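PDB 3DMH: probable ribosomal RNA small subunit methyltransferase from Thermus thermophilus, which transfers a methyl group from S-adenosylmethionine to the N2 atom of a guanosine in 16S ribosomal RNA. Local coordinates for residues L338-F343 with E364-F369; L217-A222 with G245-P250. One frame throughout, in Å; residues are numbered along the deposited sequence.

Contact 1: L338-F343 with E364-F369; sequences LVSNPF and EYKVLF. With GMP (guanosine), chain E.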
ATOM      1  N   LEU A 338      13.511  -1.175 -14.788  1.00 19.00           N
ATOM      2  CA  LEU A 338      13.283  -1.543 -13.386  1.00 19.09           C
ATOM      3  C   LEU A 338      14.479  -1.124 -12.547  1.00 19.13           C
ATOM      4  O   LEU A 338      15.620  -1.299 -12.971  1.00 19.45           O
ATOM      5  CB  LEU A 338      13.081  -3.058 -13.289  1.00 19.22           C
ATOM      6  CG  LEU A 338      12.937  -3.682 -11.897  1.00 20.44           C
ATOM      7  CD1 LEU A 338      12.058  -4.935 -11.916  1.00 21.45           C
ATOM      8  CD2 LEU A 338      14.324  -4.014 -11.352  1.00 21.60           C
ATOM      9  N   VAL A 339      14.236  -0.577 -11.359  1.00 19.40           N
ATOM     10  CA  VAL A 339      15.355  -0.188 -10.494  1.00 18.94           C
ATOM     11  C   VAL A 339      15.244  -0.912  -9.157  1.00 19.08           C
ATOM     12  O   VAL A 339      14.142  -1.044  -8.607  1.00 19.32           O
ATOM     13  CB  VAL A 339      15.456   1.355 -10.340  1.00 18.80           C
ATOM     14  CG1 VAL A 339      14.220   1.942  -9.651  1.00 18.88           C
ATOM     15  CG2 VAL A 339      16.735   1.761  -9.592  1.00 19.44           C
ATOM     16  N   SER A 340      16.386  -1.395  -8.645  1.00 18.88           N
ATOM     17  CA  SER A 340      16.383  -2.093  -7.372  1.00 19.47           C
ATOM     18  C   SER A 340      17.729  -2.034  -6.658  1.00 19.21           C
ATOM     19  O   SER A 340      18.712  -1.540  -7.195  1.00 19.49           O
ATOM     20  CB  SER A 340      15.992  -3.557  -7.560  1.00 20.93           C
ATOM     21  OG  SER A 340      17.065  -4.328  -8.035  1.00 22.79           O
ATOM     22  N   ASN A 341      17.749  -2.551  -5.437  1.00 19.40           N
ATOM     23  CA  ASN A 341      19.001  -2.787  -4.726  1.00 19.97           C
ATOM     24  C   ASN A 341      19.902  -3.664  -5.610  1.00 20.03           C
ATOM     25  O   ASN A 341      19.409  -4.571  -6.274  1.00 20.42           O
ATOM     26  CB  ASN A 341      18.713  -3.482  -3.395  1.00 20.78           C
ATOM     27  CG  ASN A 341      19.968  -3.832  -2.638  1.00 23.53           C
ATOM     28  OD1 ASN A 341      20.594  -4.873  -2.883  1.00 27.20           O
ATOM     29  ND2 ASN A 341      20.367  -2.954  -1.711  1.00 26.64           N
ATOM     30  N   PRO A 342      21.219  -3.393  -5.632  1.00 20.06           N
ATOM     31  CA  PRO A 342      22.120  -4.136  -6.524  1.00 20.04           C
ATOM     32  C   PRO A 342      22.128  -5.668  -6.376  1.00 20.32           C
ATOM     33  O   PRO A 342      22.510  -6.361  -7.323  1.00 21.27           O
ATOM     34  CB  PRO A 342      23.502  -3.557  -6.178  1.00 20.88           C
ATOM     35  CG  PRO A 342      23.186  -2.162  -5.728  1.00 20.78           C
ATOM     36  CD  PRO A 342      21.949  -2.348  -4.886  1.00 20.02           C
ATOM     37  N   PHE A 343      21.733  -6.194  -5.217  1.00 20.45           N
ATOM     38  CA  PHE A 343      21.868  -7.633  -4.976  1.00 20.39           C
ATOM     39  C   PHE A 343      20.543  -8.413  -4.984  1.00 21.48           C
ATOM     40  O   PHE A 343      20.510  -9.581  -4.576  1.00 22.81           O
ATOM     41  CB  PHE A 343      22.666  -7.933  -3.707  1.00 21.01           C
ATOM     42  CG  PHE A 343      23.335  -9.280  -3.734  1.00 20.19           C
ATOM     43  CD1 PHE A 343      24.289  -9.575  -4.704  1.00 20.18           C
ATOM     44  CD2 PHE A 343      22.992 -10.267  -2.807  1.00 19.89           C
ATOM     45  CE1 PHE A 343      24.902 -10.827  -4.745  1.00 17.56           C
ATOM     46  CE2 PHE A 343      23.600 -11.522  -2.834  1.00 19.53           C
ATOM     47  CZ  PHE A 343      24.572 -11.801  -3.799  1.00 20.51           C
ATOM     48  N   GLU A 364      24.611   2.690  -6.251  1.00 25.13           N
ATOM     49  CA  GLU A 364      23.824   2.521  -5.033  1.00 25.68           C
ATOM     50  C   GLU A 364      22.620   1.639  -5.347  1.00 23.91           C
ATOM     51  O   GLU A 364      22.168   0.867  -4.501  1.00 23.45           O
ATOM     52  CB  GLU A 364      23.369   3.855  -4.432  1.00 25.77           C
ATOM     53  CG  GLU A 364      22.876   3.703  -2.978  1.00 28.85           C
ATOM     54  CD  GLU A 364      22.477   5.015  -2.291  1.00 29.61           C
ATOM     55  OE1 GLU A 364      22.014   5.968  -2.972  1.00 34.72           O
ATOM     56  OE2 GLU A 364      22.611   5.074  -1.045  1.00 34.06           O
ATOM     57  N   TYR A 365      22.125   1.769  -6.575  1.00 23.31           N
ATOM     58  CA  TYR A 365      21.056   0.919  -7.100  1.00 22.24           C
ATOM     59  C   TYR A 365      21.429   0.440  -8.491  1.00 21.56           C
ATOM     60  O   TYR A 365      22.382   0.940  -9.107  1.00 20.35           O
ATOM     61  CB  TYR A 365      19.723   1.678  -7.175  1.00 22.94           C
ATOM     62  CG  TYR A 365      19.388   2.366  -5.887  1.00 24.22           C
ATOM     63  CD1 TYR A 365      18.655   1.710  -4.893  1.00 25.17           C
ATOM     64  CD2 TYR A 365      19.835   3.659  -5.642  1.00 25.52           C
ATOM     65  CE1 TYR A 365      18.383   2.347  -3.684  1.00 26.78           C
ATOM     66  CE2 TYR A 365      19.562   4.295  -4.457  1.00 26.26           C
ATOM     67  CZ  TYR A 365      18.844   3.641  -3.485  1.00 25.16           C
ATOM     68  OH  TYR A 365      18.576   4.305  -2.321  1.00 26.75           O
ATOM     69  N   LYS A 366      20.701  -0.555  -8.975  1.00 20.86           N
ATOM     70  CA  LYS A 366      20.841  -0.970 -10.364  1.00 20.99           C
ATOM     71  C   LYS A 366      19.575  -0.719 -11.167  1.00 20.59           C
ATOM     72  O   LYS A 366      18.461  -0.897 -10.671  1.00 19.66           O
ATOM     73  CB  LYS A 366      21.304  -2.431 -10.488  1.00 21.91           C
ATOM     74  CG  LYS A 366      20.324  -3.466 -10.045  1.00 22.40           C
ATOM     75  CD  LYS A 366      20.928  -4.843 -10.184  1.00 21.98           C
ATOM     76  CE  LYS A 366      20.005  -5.879  -9.566  1.00 22.01           C
ATOM     77  NZ  LYS A 366      20.747  -7.132  -9.245  1.00 20.12           N
ATOM     78  N   VAL A 367      19.781  -0.268 -12.400  1.00 19.40           N
ATOM     79  CA  VAL A 367      18.698  -0.102 -13.353  1.00 20.39           C
ATOM     80  C   VAL A 367      18.855  -1.169 -14.419  1.00 19.98           C
ATOM     81  O   VAL A 367      19.873  -1.226 -15.138  1.00 20.05           O
ATOM     82  CB  VAL A 367      18.678   1.306 -13.988  1.00 20.15           C
ATOM     83  CG1 VAL A 367      17.514   1.430 -14.963  1.00 21.06           C
ATOM     84  CG2 VAL A 367      18.595   2.388 -12.906  1.00 21.08           C
ATOM     85  N   LEU A 368      17.851  -2.036 -14.489  1.00 19.80           N
ATOM     86  CA  LEU A 368      17.798  -3.064 -15.512  1.00 19.99           C
ATOM     87  C   LEU A 368      16.835  -2.653 -16.615  1.00 20.96           C
ATOM     88  O   LEU A 368      15.884  -1.895 -16.379  1.00 20.54           O
ATOM     89  CB  LEU A 368      17.391  -4.411 -14.908  1.00 20.43           C
ATOM     90  CG  LEU A 368      18.317  -4.951 -13.805  1.00 20.59           C
ATOM     91  CD1 LEU A 368      17.786  -6.267 -13.265  1.00 21.76           C
ATOM     92  CD2 LEU A 368      19.754  -5.116 -14.274  1.00 22.13           C
ATOM     93  N   PHE A 369      17.096  -3.172 -17.814  1.00 20.86           N
ATOM     94  CA  PHE A 369      16.343  -2.818 -19.009  1.00 21.34           C
ATOM     95  C   PHE A 369      16.051  -4.079 -19.800  1.00 21.86           C
ATOM     96  O   PHE A 369      16.868  -5.001 -19.843  1.00 22.12           O
ATOM     97  CB  PHE A 369      17.181  -1.842 -19.856  1.00 21.22           C
ATOM     98  CG  PHE A 369      16.626  -1.577 -21.243  1.00 20.80           C
ATOM     99  CD1 PHE A 369      15.736  -0.532 -21.465  1.00 22.44           C
ATOM    100  CD2 PHE A 369      17.030  -2.358 -22.331  1.00 23.57           C
ATOM    101  CE1 PHE A 369      15.226  -0.278 -22.748  1.00 22.20           C
ATOM    102  CE2 PHE A 369      16.533  -2.109 -23.626  1.00 22.88           C
ATOM    103  CZ  PHE A 369      15.630  -1.067 -23.833  1.00 22.77           C
TER
HETATM  104  C4' GMP E 385      18.768   2.720   0.875  1.00 35.04           C
HETATM  105  O4' GMP E 385      18.122   2.020  -0.196  1.00 34.35           O
HETATM  106  C3' GMP E 385      17.902   2.508   2.107  1.00 35.10           C
HETATM  107  O3' GMP E 385      17.060   3.660   2.244  1.00 37.19           O
HETATM  108  C2' GMP E 385      17.055   1.299   1.754  1.00 33.44           C
HETATM  109  O2' GMP E 385      15.791   1.330   2.418  1.00 35.73           O
HETATM  110  C1' GMP E 385      16.886   1.456   0.253  1.00 30.01           C
HETATM  111  N9  GMP E 385      16.675   0.207  -0.508  1.00 28.75           N
HETATM  112  C8  GMP E 385      17.138  -1.026  -0.240  1.00 27.39           C
HETATM  113  N7  GMP E 385      16.750  -1.917  -1.189  1.00 28.28           N
HETATM  114  C5  GMP E 385      16.034  -1.237  -2.111  1.00 27.09           C
HETATM  115  C6  GMP E 385      15.320  -1.551  -3.377  1.00 27.64           C
HETATM  116  O6  GMP E 385      15.308  -2.712  -3.837  1.00 26.21           O
HETATM  117  N1  GMP E 385      14.691  -0.541  -4.006  1.00 26.73           N
HETATM  118  C2  GMP E 385      14.684   0.732  -3.538  1.00 27.53           C
HETATM  119  N2  GMP E 385      14.035   1.716  -4.204  1.00 26.43           N
HETATM  120  N3  GMP E 385      15.318   1.090  -2.386  1.00 26.36           N
HETATM  121  C4  GMP E 385      15.992   0.165  -1.658  1.00 27.70           C
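Leu338-Ser340 and Lys366-Phe369 run antiparallel as neighbouring strands, their axes 4.7 Å apart at closest and 154° between their directions. Leu338 with Leu368 and Ser340 with Lys366 form hydrogen-bonded pairs, each joined by two bonds; Ser340 N reaches Lys366 O at 2.9 Å. Val339 and Val367 form the non-hydrogen-bonded pair between them, and their CG2 methyls meet at 3.9 Å on the face covered by helix 214-227. The same Val339 methyl crosses to Tyr365 CB, while Ser340 O lies in the plane of the Tyr365 ring, at its edge. On the other face Lys366 sets off with CG wedged between its backbone N and C (chi1 68°), then stretches out past Ser340 OG so that NZ donates to Pro342 O at 2.7 Å, from well above the carbonyl plane. NZ also bonds Leu344 O and forms a salt bridge with Glu347. A methionine in its place would probably leave Glu347 without its charged mate and the Pro342 carbonyl without this donor, freeing the turn to shift. Within that turn, Asn341 OD1 accepts from Phe343 N in an Asx turn. The backbone N of Asn341, just beyond the strand end, donates to guanosine O6 at 2.9 Å (162° at the hydrogen), and its CB abuts N7. The lysine thus ties down the turn that begins at the base-binding Asn341, which is likely to steady its N-H toward O6.

Contact 2: L217-A222 with G245-P250; sequences LLLLEA and GALTLP. With SAM (S-adenosylmethionine), chain D.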
ATOM      1  N   LEU A 217      15.150   8.560  -9.171  1.00 20.73           N
ATOM      2  CA  LEU A 217      15.972   9.504  -9.949  1.00 21.35           C
ATOM      3  C   LEU A 217      16.896   8.752 -10.901  1.00 21.03           C
ATOM      4  O   LEU A 217      17.031   9.128 -12.059  1.00 21.73           O
ATOM      5  CB  LEU A 217      16.800  10.420  -9.037  1.00 21.60           C
ATOM      6  CG  LEU A 217      16.003  11.411  -8.194  1.00 24.30           C
ATOM      7  CD1 LEU A 217      16.930  12.171  -7.259  1.00 25.38           C
ATOM      8  CD2 LEU A 217      15.236  12.385  -9.098  1.00 26.78           C
ATOM      9  N   LEU A 218      17.526   7.688 -10.415  1.00 20.58           N
ATOM     10  CA  LEU A 218      18.448   6.894 -11.240  1.00 20.90           C
ATOM     11  C   LEU A 218      17.758   6.231 -12.435  1.00 20.42           C
ATOM     12  O   LEU A 218      18.308   6.199 -13.543  1.00 20.07           O
ATOM     13  CB  LEU A 218      19.135   5.831 -10.388  1.00 21.29           C
ATOM     14  CG  LEU A 218      20.374   5.185 -11.009  1.00 21.12           C
ATOM     15  CD1 LEU A 218      21.525   6.209 -11.174  1.00 20.15           C
ATOM     16  CD2 LEU A 218      20.813   3.975 -10.179  1.00 21.55           C
ATOM     17  N   LEU A 219      16.551   5.709 -12.210  1.00 19.93           N
ATOM     18  CA  LEU A 219      15.771   5.118 -13.291  1.00 19.41           C
ATOM     19  C   LEU A 219      15.480   6.174 -14.354  1.00 19.71           C
ATOM     20  O   LEU A 219      15.676   5.921 -15.535  1.00 19.87           O
ATOM     21  CB  LEU A 219      14.450   4.527 -12.761  1.00 18.87           C
ATOM     22  CG  LEU A 219      13.643   3.757 -13.811  1.00 19.60           C
ATOM     23  CD1 LEU A 219      12.865   2.626 -13.123  1.00 18.22           C
ATOM     24  CD2 LEU A 219      12.701   4.648 -14.640  1.00 19.95           C
ATOM     25  N   LEU A 220      15.046   7.359 -13.926  1.00 20.10           N
ATOM     26  CA  LEU A 220      14.699   8.443 -14.863  1.00 20.12           C
ATOM     27  C   LEU A 220      15.912   8.927 -15.647  1.00 20.93           C
ATOM     28  O   LEU A 220      15.811   9.183 -16.848  1.00 19.83           O
ATOM     29  CB  LEU A 220      14.002   9.603 -14.143  1.00 20.75           C
ATOM     30  CG  LEU A 220      12.584   9.330 -13.612  1.00 20.42           C
ATOM     31  CD1 LEU A 220      12.087  10.530 -12.801  1.00 22.60           C
ATOM     32  CD2 LEU A 220      11.633   9.024 -14.763  1.00 23.76           C
ATOM     33  N   GLU A 221      17.058   9.025 -14.975  1.00 20.59           N
ATOM     34  CA  GLU A 221      18.313   9.376 -15.648  1.00 21.72           C
ATOM     35  C   GLU A 221      18.674   8.338 -16.708  1.00 21.21           C
ATOM     36  O   GLU A 221      19.006   8.702 -17.839  1.00 21.70           O
ATOM     37  CB  GLU A 221      19.432   9.562 -14.629  1.00 21.74           C
ATOM     38  CG  GLU A 221      19.201  10.765 -13.728  1.00 26.65           C
ATOM     39  CD  GLU A 221      20.106  10.794 -12.506  1.00 31.37           C
ATOM     40  OE1 GLU A 221      20.652   9.733 -12.124  1.00 32.90           O
ATOM     41  OE2 GLU A 221      20.251  11.883 -11.917  1.00 33.61           O
ATOM     42  N   ALA A 222      18.574   7.057 -16.353  1.00 20.95           N
ATOM     43  CA  ALA A 222      18.883   5.969 -17.281  1.00 20.85           C
ATOM     44  C   ALA A 222      17.917   5.993 -18.467  1.00 21.15           C
ATOM     45  O   ALA A 222      18.324   5.800 -19.615  1.00 20.59           O
ATOM     46  CB  ALA A 222      18.813   4.623 -16.577  1.00 20.50           C
ATOM     47  N   GLY A 245       4.024   9.589  -7.252  1.00 19.42           N
ATOM     48  CA  GLY A 245       4.336  10.023  -8.603  1.00 20.44           C
ATOM     49  C   GLY A 245       5.746  10.442  -8.961  1.00 19.65           C
ATOM     50  O   GLY A 245       5.924  11.169  -9.937  1.00 20.62           O
ATOM     51  N   ALA A 246       6.748   9.937  -8.234  1.00 19.84           N
ATOM     52  CA  ALA A 246       8.146  10.295  -8.554  1.00 20.35           C
ATOM     53  C   ALA A 246       8.521   9.984 -10.006  1.00 20.60           C
ATOM     54  O   ALA A 246       9.247  10.751 -10.633  1.00 20.07           O
ATOM     55  CB  ALA A 246       9.124   9.630  -7.590  1.00 21.36           C
ATOM     56  N   LEU A 247       8.019   8.870 -10.547  1.00 20.24           N
ATOM     57  CA  LEU A 247       8.214   8.551 -11.980  1.00 19.79           C
ATOM     58  C   LEU A 247       7.091   9.120 -12.849  1.00 19.82           C
ATOM     59  O   LEU A 247       7.322   9.583 -13.969  1.00 20.47           O
ATOM     60  CB  LEU A 247       8.314   7.037 -12.208  1.00 20.00           C
ATOM     61  CG  LEU A 247       9.363   6.291 -11.380  1.00 20.02           C
ATOM     62  CD1 LEU A 247       9.342   4.795 -11.669  1.00 20.30           C
ATOM     63  CD2 LEU A 247      10.775   6.847 -11.614  1.00 20.66           C
ATOM     64  N   THR A 248       5.873   9.058 -12.315  1.00 20.52           N
ATOM     65  CA  THR A 248       4.666   9.424 -13.055  1.00 20.58           C
ATOM     66  C   THR A 248       4.664  10.879 -13.513  1.00 20.53           C
ATOM     67  O   THR A 248       4.370  11.162 -14.669  1.00 20.68           O
ATOM     68  CB  THR A 248       3.414   9.214 -12.179  1.00 20.51           C
ATOM     69  OG1 THR A 248       3.557   8.011 -11.386  1.00 25.04           O
ATOM     70  CG2 THR A 248       2.140   9.205 -13.052  1.00 23.31           C
ATOM     71  N   LEU A 249       4.972  11.790 -12.600  1.00 19.92           N
ATOM     72  CA  LEU A 249       4.891  13.224 -12.928  1.00 19.96           C
ATOM     73  C   LEU A 249       5.902  13.629 -13.998  1.00 20.15           C
ATOM     74  O   LEU A 249       5.506  14.236 -15.002  1.00 19.95           O
ATOM     75  CB  LEU A 249       4.985  14.117 -11.673  1.00 20.52           C
ATOM     76  CG  LEU A 249       3.639  14.517 -11.040  1.00 19.58           C
ATOM     77  CD1 LEU A 249       2.908  13.331 -10.412  1.00 21.81           C
ATOM     78  CD2 LEU A 249       3.840  15.615 -10.001  1.00 20.66           C
ATOM     79  N   PRO A 250       7.202  13.290 -13.806  1.00 20.01           N
ATOM     80  CA  PRO A 250       8.182  13.614 -14.857  1.00 20.17           C
ATOM     81  C   PRO A 250       7.831  12.999 -16.207  1.00 19.98           C
ATOM     82  O   PRO A 250       7.926  13.683 -17.218  1.00 20.85           O
ATOM     83  CB  PRO A 250       9.483  13.016 -14.316  1.00 19.82           C
ATOM     84  CG  PRO A 250       9.314  13.062 -12.850  1.00 20.45           C
ATOM     85  CD  PRO A 250       7.864  12.691 -12.635  1.00 21.06           C
TER
HETATM   86  N   SAM D 384       7.010   4.675  -8.046  1.00 16.82           N
HETATM   87  CA  SAM D 384       7.131   5.344  -6.705  1.00 17.87           C
HETATM   88  C   SAM D 384       8.507   5.964  -6.588  1.00 18.59           C
HETATM   89  O   SAM D 384       9.334   5.622  -7.444  1.00 19.76           O
HETATM   90  OXT SAM D 384       8.756   6.738  -5.648  1.00 19.44           O
HETATM   91  CB  SAM D 384       6.949   4.341  -5.563  1.00 17.79           C
HETATM   92  CG  SAM D 384       7.944   3.178  -5.534  1.00 17.65           C
HETATM   93  SD  SAM D 384       7.700   2.130  -4.064  1.00 19.20           S
HETATM   94  CE  SAM D 384       9.322   1.328  -3.916  1.00 19.57           C
HETATM   95  C5' SAM D 384       6.694   0.725  -4.626  1.00 17.16           C
HETATM   96  C4' SAM D 384       5.224   1.084  -4.765  1.00 15.33           C
HETATM   97  O4' SAM D 384       4.574  -0.139  -5.104  1.00 13.93           O
HETATM   98  C3' SAM D 384       4.566   1.635  -3.493  1.00 14.02           C
HETATM   99  O3' SAM D 384       3.934   2.887  -3.726  1.00 13.83           O
HETATM  100  C2' SAM D 384       3.575   0.532  -3.106  1.00 13.48           C
HETATM  101  O2' SAM D 384       2.421   0.969  -2.415  1.00 14.54           O
HETATM  102  C1' SAM D 384       3.304  -0.056  -4.488  1.00 13.93           C
HETATM  103  N9  SAM D 384       2.694  -1.369  -4.404  1.00 11.94           N
HETATM  104  C8  SAM D 384       2.865  -2.355  -3.435  1.00 13.52           C
HETATM  105  N7  SAM D 384       2.122  -3.438  -3.770  1.00 12.59           N
HETATM  106  C5  SAM D 384       1.461  -3.139  -4.943  1.00 11.05           C
HETATM  107  C6  SAM D 384       0.537  -3.833  -5.733  1.00 11.86           C
HETATM  108  N6  SAM D 384       0.101  -5.051  -5.387  1.00 12.42           N
HETATM  109  N1  SAM D 384       0.073  -3.215  -6.871  1.00 12.34           N
HETATM  110  C2  SAM D 384       0.483  -1.950  -7.229  1.00 12.71           C
HETATM  111  N3  SAM D 384       1.355  -1.215  -6.434  1.00 12.22           N
HETATM  112  C4  SAM D 384       1.828  -1.832  -5.328  1.00 11.34           C
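Leu220 presses its CD1 methyl on the flat carbonyl group of Ala246, whose O lies 3.6 Å away, and on the puckered ring of Pro250, met at CB and CG (3.8 Å to CG). Leucine and proline side chains stand roughly perpendicular. The Ala246 oxygen is buried here against a methyl and finds no polar partner in the model. The carboxylate of S-adenosylmethionine, also flat, is approached by Ala246 CB, 3.5 Å from OXT. The loop belongs to the glycine-rich turn that follows the first strand, 236-240, of a class I methyltransferase fold and runs into helix 248-253. Gly245, at a positive phi of 106°, has backbone angles that call for glycine, and its carbonyl O accepts from Leu249 N, four residues on. Leu247 stands between cofactor and helix 214-227. With CG anti to its own carbonyl carbon (chi1 -54°), it offers CG to the carboxylate atom O of S-adenosylmethionine and sends CD2 obliquely across Leu220, 3.7 Å from CG; Leu219 CD2 touches the same methyl more loosely at 4.2 Å. Ile193 of strand 187-193 packs on both Leu220 and Pro250, while Thr248 OG1 is hydrogen-bonded to Asp239 of strand 236-240.

Overall arrangement
Both contacts are largely buried and both involve helix 214-227: it is one partner in contact 2 and covers the valine face of contact 1. Val339 CG1 lies 3.8 Å from Leu219 CD1, so Leu219 faces both contacts, while Leu218 packs on Val367. Contact 1, between two strands of the sheet, is mostly backbone hydrogen bonding, with a buried lysine reaching to the partly exposed turn. Contact 2, joining a helix to the loop and helix start that follow a strand, is held by apolar side chains, with one buried carbonyl oxygen against a methyl. The first borders guanosine and the second the cofactor; the donor methyl carbon CE of S-adenosylmethionine is 4.7 Å from N2 of guanosine.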